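PDB 1NRF: regulatory protein BlaR1 from Bacillus licheniformis, which probably senses beta-lactam antibiotics outside the cell and signals their presence to the cytoplasm, this chain being its extracellular C-terminal penicillin-binding sensor domain. Local coordinates for residues A[69-74]-A[129-134]; A[59-64]-A[135-140]; A[166-171]-A[178-183]. All blocks are in the same frame, centred on the assembly; numbering follows the deposited sequence.

Contact 1 of 3, residues A[69-74]-A[129-134]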
ATOM      1  N   SER A  69      -1.783  -7.979   4.679  1.00 37.89           N
ATOM      2  CA  SER A  69      -2.093  -8.472   6.011  1.00 39.54           C
ATOM      3  C   SER A  69      -3.527  -8.997   5.954  1.00 38.82           C
ATOM      4  O   SER A  69      -3.832 -10.081   6.457  1.00 40.15           O
ATOM      5  CB  SER A  69      -2.004  -7.334   7.035  1.00 40.60           C
ATOM      6  OG  SER A  69      -2.489  -7.754   8.303  1.00 42.92           O
ATOM      7  N   ALA A  70      -4.396  -8.214   5.323  1.00 37.25           N
ATOM      8  CA  ALA A  70      -5.806  -8.560   5.178  1.00 36.39           C
ATOM      9  C   ALA A  70      -6.008  -9.828   4.347  1.00 35.09           C
ATOM     10  O   ALA A  70      -6.883 -10.639   4.634  1.00 33.84           O
ATOM     11  CB  ALA A  70      -6.555  -7.392   4.543  1.00 35.13           C
ATOM     12  N   LEU A  71      -5.184  -9.993   3.318  1.00 35.27           N
ATOM     13  CA  LEU A  71      -5.274 -11.149   2.435  1.00 35.28           C
ATOM     14  C   LEU A  71      -4.912 -12.449   3.159  1.00 34.80           C
ATOM     15  O   LEU A  71      -5.545 -13.482   2.949  1.00 34.76           O
ATOM     16  CB  LEU A  71      -4.356 -10.947   1.228  1.00 34.88           C
ATOM     17  CG  LEU A  71      -4.382 -12.016   0.134  1.00 36.04           C
ATOM     18  CD1 LEU A  71      -5.784 -12.188  -0.443  1.00 31.12           C
ATOM     19  CD2 LEU A  71      -3.406 -11.592  -0.946  1.00 35.70           C
ATOM     20  N   LEU A  72      -3.890 -12.394   4.006  1.00 32.80           N
ATOM     21  CA  LEU A  72      -3.479 -13.571   4.747  1.00 30.45           C
ATOM     22  C   LEU A  72      -4.586 -13.920   5.736  1.00 31.65           C
ATOM     23  O   LEU A  72      -4.940 -15.087   5.883  1.00 30.36           O
ATOM     24  CB  LEU A  72      -2.169 -13.315   5.498  1.00 25.23           C
ATOM     25  CG  LEU A  72      -1.729 -14.435   6.451  1.00 24.99           C
ATOM     26  CD1 LEU A  72      -1.417 -15.697   5.659  1.00 24.36           C
ATOM     27  CD2 LEU A  72      -0.517 -13.997   7.252  1.00 23.21           C
ATOM     28  N   ALA A  73      -5.136 -12.902   6.399  1.00 31.58           N
ATOM     29  CA  ALA A  73      -6.198 -13.106   7.380  1.00 32.69           C
ATOM     30  C   ALA A  73      -7.406 -13.826   6.779  1.00 35.22           C
ATOM     31  O   ALA A  73      -7.984 -14.722   7.402  1.00 37.21           O
ATOM     32  CB  ALA A  73      -6.624 -11.771   7.970  1.00 31.22           C
ATOM     33  N   LEU A  74      -7.790 -13.428   5.572  1.00 35.36           N
ATOM     34  CA  LEU A  74      -8.917 -14.048   4.889  1.00 37.75           C
ATOM     35  C   LEU A  74      -8.579 -15.490   4.498  1.00 38.94           C
ATOM     36  O   LEU A  74      -9.352 -16.418   4.746  1.00 39.38           O
ATOM     37  CB  LEU A  74      -9.276 -13.242   3.635  1.00 36.40           C
ATOM     38  CG  LEU A  74      -9.864 -11.852   3.881  1.00 36.45           C
ATOM     39  CD1 LEU A  74      -9.957 -11.082   2.565  1.00 33.81           C
ATOM     40  CD2 LEU A  74     -11.245 -11.998   4.543  1.00 35.51           C
ATOM     41  N   ARG A 129       6.002 -15.251   8.975  1.00 35.00           N
ATOM     42  CA  ARG A 129       7.251 -15.294   8.228  1.00 35.08           C
ATOM     43  C   ARG A 129       7.082 -16.152   6.973  1.00 36.02           C
ATOM     44  O   ARG A 129       7.592 -15.815   5.900  1.00 35.36           O
ATOM     45  CB  ARG A 129       8.384 -15.849   9.099  1.00 34.65           C
ATOM     46  CG  ARG A 129       8.674 -15.025  10.354  1.00 37.80           C
ATOM     47  CD  ARG A 129      10.129 -15.165  10.784  1.00 39.22           C
ATOM     48  NE  ARG A 129      10.443 -14.388  11.984  1.00 42.00           N
ATOM     49  CZ  ARG A 129      11.644 -13.881  12.261  1.00 42.52           C
ATOM     50  NH1 ARG A 129      12.657 -14.058  11.422  1.00 42.81           N
ATOM     51  NH2 ARG A 129      11.841 -13.204  13.386  1.00 43.84           N
ATOM     52  N   HIS A 130       6.352 -17.256   7.111  1.00 36.36           N
ATOM     53  CA  HIS A 130       6.103 -18.164   5.995  1.00 36.29           C
ATOM     54  C   HIS A 130       5.440 -17.404   4.848  1.00 35.69           C
ATOM     55  O   HIS A 130       5.784 -17.589   3.672  1.00 35.34           O
ATOM     56  CB  HIS A 130       5.190 -19.304   6.455  1.00 39.78           C
ATOM     57  CG  HIS A 130       4.776 -20.232   5.357  1.00 46.58           C
ATOM     58  ND1 HIS A 130       5.647 -21.126   4.767  1.00 48.92           N
ATOM     59  CD2 HIS A 130       3.590 -20.387   4.721  1.00 48.83           C
ATOM     60  CE1 HIS A 130       5.014 -21.789   3.815  1.00 49.41           C
ATOM     61  NE2 HIS A 130       3.765 -21.360   3.766  1.00 49.95           N
ATOM     62  N   TYR A 131       4.487 -16.551   5.211  1.00 34.54           N
ATOM     63  CA  TYR A 131       3.729 -15.741   4.261  1.00 34.47           C
ATOM     64  C   TYR A 131       4.608 -14.786   3.461  1.00 33.08           C
ATOM     65  O   TYR A 131       4.578 -14.783   2.229  1.00 30.76           O
ATOM     66  CB  TYR A 131       2.653 -14.950   5.012  1.00 35.85           C
ATOM     67  CG  TYR A 131       1.732 -14.137   4.128  1.00 37.97           C
ATOM     68  CD1 TYR A 131       0.913 -14.756   3.182  1.00 36.82           C
ATOM     69  CD2 TYR A 131       1.658 -12.747   4.257  1.00 37.55           C
ATOM     70  CE1 TYR A 131       0.040 -14.015   2.392  1.00 35.99           C
ATOM     71  CE2 TYR A 131       0.789 -11.995   3.473  1.00 36.99           C
ATOM     72  CZ  TYR A 131      -0.020 -12.637   2.545  1.00 37.42           C
ATOM     73  OH  TYR A 131      -0.910 -11.903   1.794  1.00 38.51           O
ATOM     74  N   LEU A 132       5.392 -13.976   4.167  1.00 33.04           N
ATOM     75  CA  LEU A 132       6.272 -13.018   3.514  1.00 33.37           C
ATOM     76  C   LEU A 132       7.153 -13.740   2.503  1.00 33.72           C
ATOM     77  O   LEU A 132       7.520 -13.175   1.474  1.00 33.12           O
ATOM     78  CB  LEU A 132       7.134 -12.292   4.542  1.00 31.11           C
ATOM     79  CG  LEU A 132       6.392 -11.448   5.572  1.00 34.38           C
ATOM     80  CD1 LEU A 132       7.389 -10.908   6.598  1.00 33.98           C
ATOM     81  CD2 LEU A 132       5.648 -10.313   4.872  1.00 33.44           C
ATOM     82  N   LYS A 133       7.498 -14.988   2.801  1.00 33.03           N
ATOM     83  CA  LYS A 133       8.315 -15.758   1.881  1.00 34.42           C
ATOM     84  C   LYS A 133       7.451 -16.269   0.737  1.00 34.28           C
ATOM     85  O   LYS A 133       7.876 -16.245  -0.419  1.00 34.98           O
ATOM     86  CB  LYS A 133       8.990 -16.932   2.590  1.00 35.11           C
ATOM     87  CG  LYS A 133      10.176 -16.536   3.442  1.00 39.71           C
ATOM     88  CD  LYS A 133      10.823 -17.754   4.090  1.00 43.32           C
ATOM     89  CE  LYS A 133      12.002 -17.341   4.971  1.00 46.52           C
ATOM     90  NZ  LYS A 133      12.701 -18.512   5.592  1.00 47.95           N
ATOM     91  N   SER A 134       6.229 -16.707   1.049  1.00 32.47           N
ATOM     92  CA  SER A 134       5.352 -17.227   0.010  1.00 32.05           C
ATOM     93  C   SER A 134       5.035 -16.195  -1.079  1.00 29.89           C
ATOM     94  O   SER A 134       4.797 -16.558  -2.222  1.00 30.75           O
ATOM     95  CB  SER A 134       4.052 -17.809   0.619  1.00 33.10           C
ATOM     96  OG  SER A 134       3.180 -16.822   1.157  1.00 33.61           O
TER
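Leu-72 covers one face of the Tyr-131 ring, and this pair carries the packing of helix 66-76 against helix 125-134 in the helical part of a penicillin-binding, serine beta-lactamase-like fold. Helix 66-76 starts just after Ser-63, the probable acylation site, although the contact itself lies away from that serine. The main interaction is CH-pi. CB of Leu-72 sits 3.7 Å from the centroid of the Tyr-131 ring and only 11° off the ring normal, so it is almost exactly over the centre.

Apolar contacts widen this overlap. CD1 of Leu-72 reaches CD1 of Tyr-131 at 3.5 Å, while Leu-72 CD2 leans over the CG and CD2 side of the same ring. Both residues hold CG anti to the backbone N (chi1 173° for Leu-72, -176° for Tyr-131), and their side chains slide past one another in opposite directions: the methyls lie back near the root of the tyrosine and the phenol end runs in toward the partner helix.

There the hydroxyl meets Leu-71, whose side chain crosses the tyrosine at about a right angle; Tyr-131 OH is 3.6 Å from Leu-71 CB. Leu-72 also packs on Ile-123 of helix 113-123, and Leu-71 on Val-183 of helix 177-187.

Within helix 125-134, Ser-134 OG donates to Tyr-131 O over 2.7 Å, in the carbonyl plane and on a lone pair.

Contact 2 of 3, residues A[59-64]-A[135-140]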
ATOM      1  N   PHE A  59      11.888   0.792   2.055  1.00 27.83           N
ATOM      2  CA  PHE A  59      11.508   1.526   3.247  1.00 26.21           C
ATOM      3  C   PHE A  59      10.483   0.689   3.992  1.00 27.58           C
ATOM      4  O   PHE A  59       9.947  -0.279   3.441  1.00 26.68           O
ATOM      5  CB  PHE A  59      10.883   2.863   2.863  1.00 24.35           C
ATOM      6  CG  PHE A  59      11.707   3.655   1.904  1.00 24.42           C
ATOM      7  CD1 PHE A  59      11.522   3.519   0.528  1.00 24.98           C
ATOM      8  CD2 PHE A  59      12.676   4.537   2.367  1.00 22.33           C
ATOM      9  CE1 PHE A  59      12.285   4.252  -0.373  1.00 23.28           C
ATOM     10  CE2 PHE A  59      13.452   5.280   1.470  1.00 23.77           C
ATOM     11  CZ  PHE A  59      13.255   5.137   0.098  1.00 24.24           C
ATOM     12  N   ALA A  60      10.215   1.044   5.243  1.00 25.73           N
ATOM     13  CA  ALA A  60       9.215   0.308   5.986  1.00 28.57           C
ATOM     14  C   ALA A  60       7.902   0.525   5.212  1.00 28.12           C
ATOM     15  O   ALA A  60       7.563   1.648   4.844  1.00 27.04           O
ATOM     16  CB  ALA A  60       9.101   0.851   7.406  1.00 27.34           C
ATOM     17  N   PRO A  61       7.160  -0.554   4.947  1.00 28.94           N
ATOM     18  CA  PRO A  61       5.894  -0.437   4.211  1.00 27.34           C
ATOM     19  C   PRO A  61       4.779   0.314   4.946  1.00 26.49           C
ATOM     20  O   PRO A  61       3.905   0.916   4.315  1.00 26.90           O
ATOM     21  CB  PRO A  61       5.532  -1.889   3.932  1.00 26.80           C
ATOM     22  CG  PRO A  61       6.112  -2.613   5.134  1.00 28.68           C
ATOM     23  CD  PRO A  61       7.460  -1.958   5.284  1.00 27.78           C
ATOM     24  N   ALA A  62       4.815   0.281   6.274  1.00 27.27           N
ATOM     25  CA  ALA A  62       3.805   0.941   7.103  1.00 26.18           C
ATOM     26  C   ALA A  62       2.393   0.472   6.717  1.00 25.45           C
ATOM     27  O   ALA A  62       2.212  -0.668   6.286  1.00 25.18           O
ATOM     28  CB  ALA A  62       3.927   2.458   6.972  1.00 23.44           C
ATOM     29  N   SER A  63       1.392   1.332   6.863  1.00 25.19           N
ATOM     30  CA  SER A  63       0.031   0.927   6.510  1.00 25.97           C
ATOM     31  C   SER A  63      -0.182   0.388   5.086  1.00 27.08           C
ATOM     32  O   SER A  63      -1.246  -0.148   4.807  1.00 26.43           O
ATOM     33  CB  SER A  63      -0.956   2.067   6.742  1.00 26.26           C
ATOM     34  OG  SER A  63      -1.367   2.115   8.086  1.00 24.42           O
ATOM     35  N   THR A  64       0.794   0.526   4.184  1.00 26.81           N
ATOM     36  CA  THR A  64       0.597  -0.006   2.827  1.00 26.81           C
ATOM     37  C   THR A  64       0.521  -1.524   2.876  1.00 26.67           C
ATOM     38  O   THR A  64      -0.088  -2.158   2.016  1.00 25.45           O
ATOM     39  CB  THR A  64       1.753   0.377   1.820  1.00 26.87           C
ATOM     40  OG1 THR A  64       2.988  -0.244   2.208  1.00 22.11           O
ATOM     41  CG2 THR A  64       1.919   1.877   1.750  1.00 23.79           C
ATOM     42  N   ILE A 135       5.033 -14.913  -0.740  1.00 29.42           N
ATOM     43  CA  ILE A 135       4.750 -13.895  -1.752  1.00 29.12           C
ATOM     44  C   ILE A 135       5.973 -13.021  -2.015  1.00 30.67           C
ATOM     45  O   ILE A 135       5.883 -12.017  -2.732  1.00 31.45           O
ATOM     46  CB  ILE A 135       3.568 -12.978  -1.343  1.00 27.24           C
ATOM     47  CG1 ILE A 135       3.923 -12.200  -0.075  1.00 26.61           C
ATOM     48  CG2 ILE A 135       2.303 -13.808  -1.166  1.00 26.46           C
ATOM     49  CD1 ILE A 135       2.899 -11.145   0.310  1.00 25.97           C
ATOM     50  N   HIS A 136       7.108 -13.426  -1.446  1.00 30.40           N
ATOM     51  CA  HIS A 136       8.369 -12.693  -1.561  1.00 32.63           C
ATOM     52  C   HIS A 136       8.155 -11.175  -1.470  1.00 32.09           C
ATOM     53  O   HIS A 136       8.358 -10.430  -2.432  1.00 30.72           O
ATOM     54  CB  HIS A 136       9.105 -13.064  -2.861  1.00 37.07           C
ATOM     55  CG  HIS A 136      10.559 -12.692  -2.856  1.00 41.84           C
ATOM     56  ND1 HIS A 136      11.531 -13.468  -3.452  1.00 43.19           N
ATOM     57  CD2 HIS A 136      11.207 -11.632  -2.311  1.00 42.64           C
ATOM     58  CE1 HIS A 136      12.714 -12.906  -3.272  1.00 44.54           C
ATOM     59  NE2 HIS A 136      12.545 -11.791  -2.582  1.00 44.56           N
ATOM     60  N   TYR A 137       7.752 -10.734  -0.284  1.00 32.44           N
ATOM     61  CA  TYR A 137       7.493  -9.329  -0.021  1.00 32.61           C
ATOM     62  C   TYR A 137       8.741  -8.585   0.461  1.00 32.83           C
ATOM     63  O   TYR A 137       9.203  -8.776   1.587  1.00 34.59           O
ATOM     64  CB  TYR A 137       6.368  -9.209   1.006  1.00 30.57           C
ATOM     65  CG  TYR A 137       5.837  -7.802   1.195  1.00 31.17           C
ATOM     66  CD1 TYR A 137       6.588  -6.825   1.857  1.00 29.69           C
ATOM     67  CD2 TYR A 137       4.563  -7.460   0.750  1.00 29.41           C
ATOM     68  CE1 TYR A 137       6.076  -5.551   2.070  1.00 25.67           C
ATOM     69  CE2 TYR A 137       4.043  -6.186   0.964  1.00 26.25           C
ATOM     70  CZ  TYR A 137       4.804  -5.242   1.623  1.00 25.60           C
ATOM     71  OH  TYR A 137       4.286  -3.993   1.834  1.00 24.21           O
ATOM     72  N   GLY A 138       9.273  -7.734  -0.408  1.00 32.43           N
ATOM     73  CA  GLY A 138      10.447  -6.953  -0.070  1.00 31.59           C
ATOM     74  C   GLY A 138      11.607  -7.791   0.417  1.00 30.89           C
ATOM     75  O   GLY A 138      11.878  -8.851  -0.119  1.00 32.57           O
ATOM     76  N   ASN A 139      12.296  -7.312   1.443  1.00 31.80           N
ATOM     77  CA  ASN A 139      13.430  -8.040   1.983  1.00 30.91           C
ATOM     78  C   ASN A 139      12.969  -9.273   2.749  1.00 32.58           C
ATOM     79  O   ASN A 139      13.784 -10.110   3.137  1.00 32.13           O
ATOM     80  CB  ASN A 139      14.272  -7.126   2.887  1.00 29.32           C
ATOM     81  CG  ASN A 139      13.505  -6.602   4.093  1.00 28.90           C
ATOM     82  OD1 ASN A 139      12.373  -7.012   4.361  1.00 28.37           O
ATOM     83  ND2 ASN A 139      14.131  -5.689   4.837  1.00 23.61           N
ATOM     84  N   GLU A 140      11.656  -9.380   2.952  1.00 34.49           N
ATOM     85  CA  GLU A 140      11.056 -10.503   3.672  1.00 35.75           C
ATOM     86  C   GLU A 140      11.399 -10.563   5.168  1.00 36.30           C
ATOM     87  O   GLU A 140      11.020 -11.517   5.837  1.00 37.00           O
ATOM     88  CB  GLU A 140      11.461 -11.833   3.013  1.00 36.01           C
ATOM     89  CG  GLU A 140      10.857 -12.063   1.635  1.00 37.20           C
ATOM     90  CD  GLU A 140      11.325 -13.359   0.994  1.00 37.74           C
ATOM     91  OE1 GLU A 140      10.732 -13.775  -0.022  1.00 36.19           O
ATOM     92  OE2 GLU A 140      12.293 -13.964   1.496  1.00 39.48           O
TER
HETATM   93  O   HOH W   1       1.846  -3.393   0.391  1.00 30.94           O
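Pro-61 O takes two hydrogen bonds from Thr-64, one from OG1 at 2.6 Å and one from the backbone N at 3.1 Å, both from the same face of the carbonyl plane. A chi1 of 66° puts Thr-64 OG1 between its own N and carbonyl carbon, from where it can fold back onto Pro-61 O; OG1 is also hydrogen-bonded to Gln-161.

Across the contact the phenol end of Tyr-137 comes up to this turn. Its OH lies 3.2 Å from Pro-61 CB, a close approach at the edge of the ring, near its plane. A water, also in the ring plane, joins the two segments: it donates to Thr-64 O at 2.8 Å and is hydrogen-bonded to Tyr-137 OH at 2.9 Å.

The turn leads into the active-site helix of the penicillin-binding fold, with Ser-63, the probable acyl-ester serine, hydrogen-bonded to Lys-66 in an SxxK pattern. Further along the chain, Tyr-65 and Phe-68 meet the Tyr-137 ring edge-to-face.

Tyr-137 N closes the Schellman motif that ends helix 125-134 by bonding to Leu-132 O, with His-136 as the C-prime residue. Tyr-137 also opens a type II' beta turn, closed by Glu-140 N donating to Tyr-137 O over 2.9 Å.

Contact 3 of 3, residues A[166-171]-A[178-183]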
ATOM      1  N   LYS A 166       0.638  -5.877  -8.745  1.00 26.75           N
ATOM      2  CA  LYS A 166       0.136  -6.458  -9.995  1.00 26.81           C
ATOM      3  C   LYS A 166      -0.080  -7.961  -9.808  1.00 27.87           C
ATOM      4  O   LYS A 166      -1.073  -8.523 -10.293  1.00 26.68           O
ATOM      5  CB  LYS A 166       1.111  -6.224 -11.154  1.00 27.55           C
ATOM      6  CG  LYS A 166       0.642  -6.852 -12.472  1.00 29.71           C
ATOM      7  CD  LYS A 166       1.635  -6.656 -13.594  1.00 31.26           C
ATOM      8  CE  LYS A 166       1.257  -7.462 -14.844  1.00 33.33           C
ATOM      9  NZ  LYS A 166       0.039  -6.974 -15.544  1.00 35.67           N
ATOM     10  N   LYS A 167       0.852  -8.608  -9.112  1.00 27.87           N
ATOM     11  CA  LYS A 167       0.723 -10.038  -8.827  1.00 29.87           C
ATOM     12  C   LYS A 167      -0.544 -10.296  -8.005  1.00 30.34           C
ATOM     13  O   LYS A 167      -1.189 -11.340  -8.135  1.00 29.35           O
ATOM     14  CB  LYS A 167       1.943 -10.552  -8.052  1.00 27.54           C
ATOM     15  CG  LYS A 167       3.153 -10.796  -8.919  1.00 26.87           C
ATOM     16  CD  LYS A 167       4.045 -11.826  -8.286  1.00 26.81           C
ATOM     17  CE  LYS A 167       5.261 -12.087  -9.149  1.00 26.37           C
ATOM     18  NZ  LYS A 167       6.081 -10.854  -9.294  1.00 25.50           N
ATOM     19  N   PHE A 168      -0.886  -9.336  -7.147  1.00 31.17           N
ATOM     20  CA  PHE A 168      -2.078  -9.438  -6.317  1.00 31.79           C
ATOM     21  C   PHE A 168      -3.330  -9.256  -7.177  1.00 33.04           C
ATOM     22  O   PHE A 168      -4.268 -10.055  -7.119  1.00 31.84           O
ATOM     23  CB  PHE A 168      -2.049  -8.368  -5.223  1.00 31.42           C
ATOM     24  CG  PHE A 168      -3.411  -7.987  -4.724  1.00 33.35           C
ATOM     25  CD1 PHE A 168      -4.033  -6.834  -5.184  1.00 32.96           C
ATOM     26  CD2 PHE A 168      -4.088  -8.804  -3.824  1.00 32.68           C
ATOM     27  CE1 PHE A 168      -5.309  -6.499  -4.757  1.00 32.90           C
ATOM     28  CE2 PHE A 168      -5.361  -8.478  -3.396  1.00 32.30           C
ATOM     29  CZ  PHE A 168      -5.974  -7.321  -3.863  1.00 32.30           C
ATOM     30  N   TYR A 169      -3.320  -8.189  -7.966  1.00 33.70           N
ATOM     31  CA  TYR A 169      -4.418  -7.851  -8.855  1.00 35.51           C
ATOM     32  C   TYR A 169      -4.710  -8.997  -9.815  1.00 37.60           C
ATOM     33  O   TYR A 169      -5.863  -9.402  -9.967  1.00 39.90           O
ATOM     34  CB  TYR A 169      -4.053  -6.594  -9.649  1.00 38.32           C
ATOM     35  CG  TYR A 169      -5.150  -6.092 -10.554  1.00 39.72           C
ATOM     36  CD1 TYR A 169      -6.185  -5.299 -10.052  1.00 39.01           C
ATOM     37  CD2 TYR A 169      -5.173  -6.434 -11.906  1.00 39.04           C
ATOM     38  CE1 TYR A 169      -7.217  -4.860 -10.874  1.00 39.65           C
ATOM     39  CE2 TYR A 169      -6.203  -6.003 -12.740  1.00 40.47           C
ATOM     40  CZ  TYR A 169      -7.221  -5.215 -12.216  1.00 40.82           C
ATOM     41  OH  TYR A 169      -8.244  -4.783 -13.032  1.00 41.55           O
ATOM     42  N   ASP A 170      -3.660  -9.505 -10.464  1.00 38.49           N
ATOM     43  CA  ASP A 170      -3.775 -10.614 -11.421  1.00 39.42           C
ATOM     44  C   ASP A 170      -3.949 -11.959 -10.727  1.00 39.85           C
ATOM     45  O   ASP A 170      -4.371 -12.937 -11.344  1.00 39.73           O
ATOM     46  CB  ASP A 170      -2.525 -10.716 -12.304  1.00 39.52           C
ATOM     47  CG  ASP A 170      -2.347  -9.525 -13.217  1.00 39.74           C
ATOM     48  OD1 ASP A 170      -3.292  -8.719 -13.344  1.00 39.18           O
ATOM     49  OD2 ASP A 170      -1.257  -9.410 -13.819  1.00 41.72           O
ATOM     50  N   ASN A 171      -3.597 -11.997  -9.448  1.00 39.87           N
ATOM     51  CA  ASN A 171      -3.690 -13.206  -8.647  1.00 40.68           C
ATOM     52  C   ASN A 171      -2.718 -14.289  -9.128  1.00 40.57           C
ATOM     53  O   ASN A 171      -3.096 -15.450  -9.305  1.00 41.59           O
ATOM     54  CB  ASN A 171      -5.121 -13.751  -8.657  1.00 41.24           C
ATOM     55  CG  ASN A 171      -5.352 -14.793  -7.577  1.00 43.23           C
ATOM     56  OD1 ASN A 171      -6.355 -15.518  -7.594  1.00 42.41           O
ATOM     57  ND2 ASN A 171      -4.425 -14.869  -6.622  1.00 42.05           N
ATOM     58  N   SER A 178     -12.229 -15.343  -4.229  1.00 43.21           N
ATOM     59  CA  SER A 178     -13.088 -14.590  -3.326  1.00 42.68           C
ATOM     60  C   SER A 178     -12.363 -13.601  -2.410  1.00 40.68           C
ATOM     61  O   SER A 178     -12.836 -12.485  -2.198  1.00 41.69           O
ATOM     62  CB  SER A 178     -13.899 -15.563  -2.464  1.00 44.19           C
ATOM     63  OG  SER A 178     -14.674 -14.875  -1.497  1.00 47.87           O
ATOM     64  N   ASN A 179     -11.226 -14.005  -1.860  1.00 38.10           N
ATOM     65  CA  ASN A 179     -10.486 -13.131  -0.960  1.00 37.43           C
ATOM     66  C   ASN A 179      -9.825 -11.959  -1.682  1.00 39.13           C
ATOM     67  O   ASN A 179      -9.765 -10.851  -1.145  1.00 39.12           O
ATOM     68  CB  ASN A 179      -9.453 -13.945  -0.190  1.00 35.93           C
ATOM     69  CG  ASN A 179     -10.090 -15.078   0.594  1.00 36.46           C
ATOM     70  OD1 ASN A 179     -11.179 -14.926   1.137  1.00 36.17           O
ATOM     71  ND2 ASN A 179      -9.411 -16.213   0.664  1.00 36.86           N
ATOM     72  N   ILE A 180      -9.333 -12.209  -2.895  1.00 38.36           N
ATOM     73  CA  ILE A 180      -8.708 -11.168  -3.709  1.00 39.66           C
ATOM     74  C   ILE A 180      -9.738 -10.054  -3.900  1.00 40.50           C
ATOM     75  O   ILE A 180      -9.457  -8.878  -3.671  1.00 39.80           O
ATOM     76  CB  ILE A 180      -8.325 -11.698  -5.126  1.00 39.80           C
ATOM     77  CG1 ILE A 180      -7.302 -12.834  -5.023  1.00 39.30           C
ATOM     78  CG2 ILE A 180      -7.799 -10.553  -5.981  1.00 39.42           C
ATOM     79  CD1 ILE A 180      -5.955 -12.408  -4.474  1.00 39.17           C
ATOM     80  N   GLU A 181     -10.932 -10.450  -4.336  1.00 41.42           N
ATOM     81  CA  GLU A 181     -12.034  -9.521  -4.574  1.00 42.03           C
ATOM     82  C   GLU A 181     -12.377  -8.744  -3.311  1.00 40.06           C
ATOM     83  O   GLU A 181     -12.715  -7.560  -3.381  1.00 38.71           O
ATOM     84  CB  GLU A 181     -13.273 -10.283  -5.057  1.00 43.99           C
ATOM     85  CG  GLU A 181     -13.370 -10.431  -6.561  1.00 48.36           C
ATOM     86  CD  GLU A 181     -14.379 -11.498  -6.980  1.00 52.64           C
ATOM     87  OE1 GLU A 181     -15.486 -11.552  -6.390  1.00 54.14           O
ATOM     88  OE2 GLU A 181     -14.066 -12.278  -7.908  1.00 53.56           O
ATOM     89  N   THR A 182     -12.289  -9.419  -2.164  1.00 37.14           N
ATOM     90  CA  THR A 182     -12.584  -8.796  -0.879  1.00 34.87           C
ATOM     91  C   THR A 182     -11.561  -7.715  -0.542  1.00 33.96           C
ATOM     92  O   THR A 182     -11.925  -6.624  -0.111  1.00 34.37           O
ATOM     93  CB  THR A 182     -12.593  -9.835   0.262  1.00 35.98           C
ATOM     94  OG1 THR A 182     -13.462 -10.923  -0.080  1.00 34.80           O
ATOM     95  CG2 THR A 182     -13.087  -9.192   1.547  1.00 33.65           C
ATOM     96  N   VAL A 183     -10.280  -8.019  -0.733  1.00 32.49           N
ATOM     97  CA  VAL A 183      -9.229  -7.042  -0.454  1.00 32.63           C
ATOM     98  C   VAL A 183      -9.312  -5.904  -1.463  1.00 31.84           C
ATOM     99  O   VAL A 183      -8.982  -4.754  -1.148  1.00 29.36           O
ATOM    100  CB  VAL A 183      -7.817  -7.676  -0.525  1.00 31.50           C
ATOM    101  CG1 VAL A 183      -6.757  -6.595  -0.448  1.00 25.91           C
ATOM    102  CG2 VAL A 183      -7.639  -8.667   0.623  1.00 32.17           C
TER
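Phe-168 and Ile-180 face each other where helix 158-170 and helix 177-187, consecutive in the chain and joined by a short loop, pack together in the helical part of the penicillin-binding fold. The tight part is the buried apolar patch around the phenylalanine. Its chi1 of 155° holds CG roughly anti to the backbone N and carries the far end of the ring over to the second helix, where CZ lies 3.6 Å from Val-183 CG1, with CE2 close behind. The two side chains cross obliquely. Ile-180 slides past the phenylalanine the opposite way: its CG2 rests 3.7 Å from the carbonyl oxygen Phe-168 O, and its CD1 lies 4.1 Å from CD2 of the ring. Val-183 then continues the packing onto Val-67 and Leu-74 of helix 66-76.

Asn-171 forms the partly exposed end of this packed region. It is the C-prime residue of the Schellman motif that ends helix 158-170, and its side chain lies obliquely across Ile-180, with CG 3.8 Å from Ile-180 CG1. The loose side begins just before it: the exposed Asp-170 points away from the second helix and makes a salt bridge with Lys-166, one turn back, NZ to OD2 3.3 Å, in which the hydrogen bond is weak. Glu-181 is likewise exposed and directed away from the first helix. Tyr-169 also points away; its hydroxyl is hydrogen-bonded to Glu-220, and its ring meets Tyr-218 and Phe-227 of the sheet edge-to-face.

Within helix 177-187 one carbonyl is held twice: Ser-178 O accepts from Thr-182 OG1 at 2.7 Å and from Thr-182 N at 3.1 Å, the two donors arriving from opposite faces of its plane.

In the fold
All three contacts belong to the helical side of the sensor domain. Helix 66-76 ties them together: contact 2 includes the turn leading into it, contact 1 lies along it, and contact 3 touches it through Leu-74 and Leu-71. Contact 1 lies within the span of chain between the two segments of contact 2, and contact 3 follows later. The centres of contacts 1 and 2 are about 11 Å apart, and Leu-132 O probably accepts from Tyr-137 N between them. The centre of contact 3 is about 13 Å from that of contact 1 and 17 Å from that of contact 2. Contact 1 touches both others, so helices 125-134 and 177-187 both pack on the helix beginning just after Ser-63.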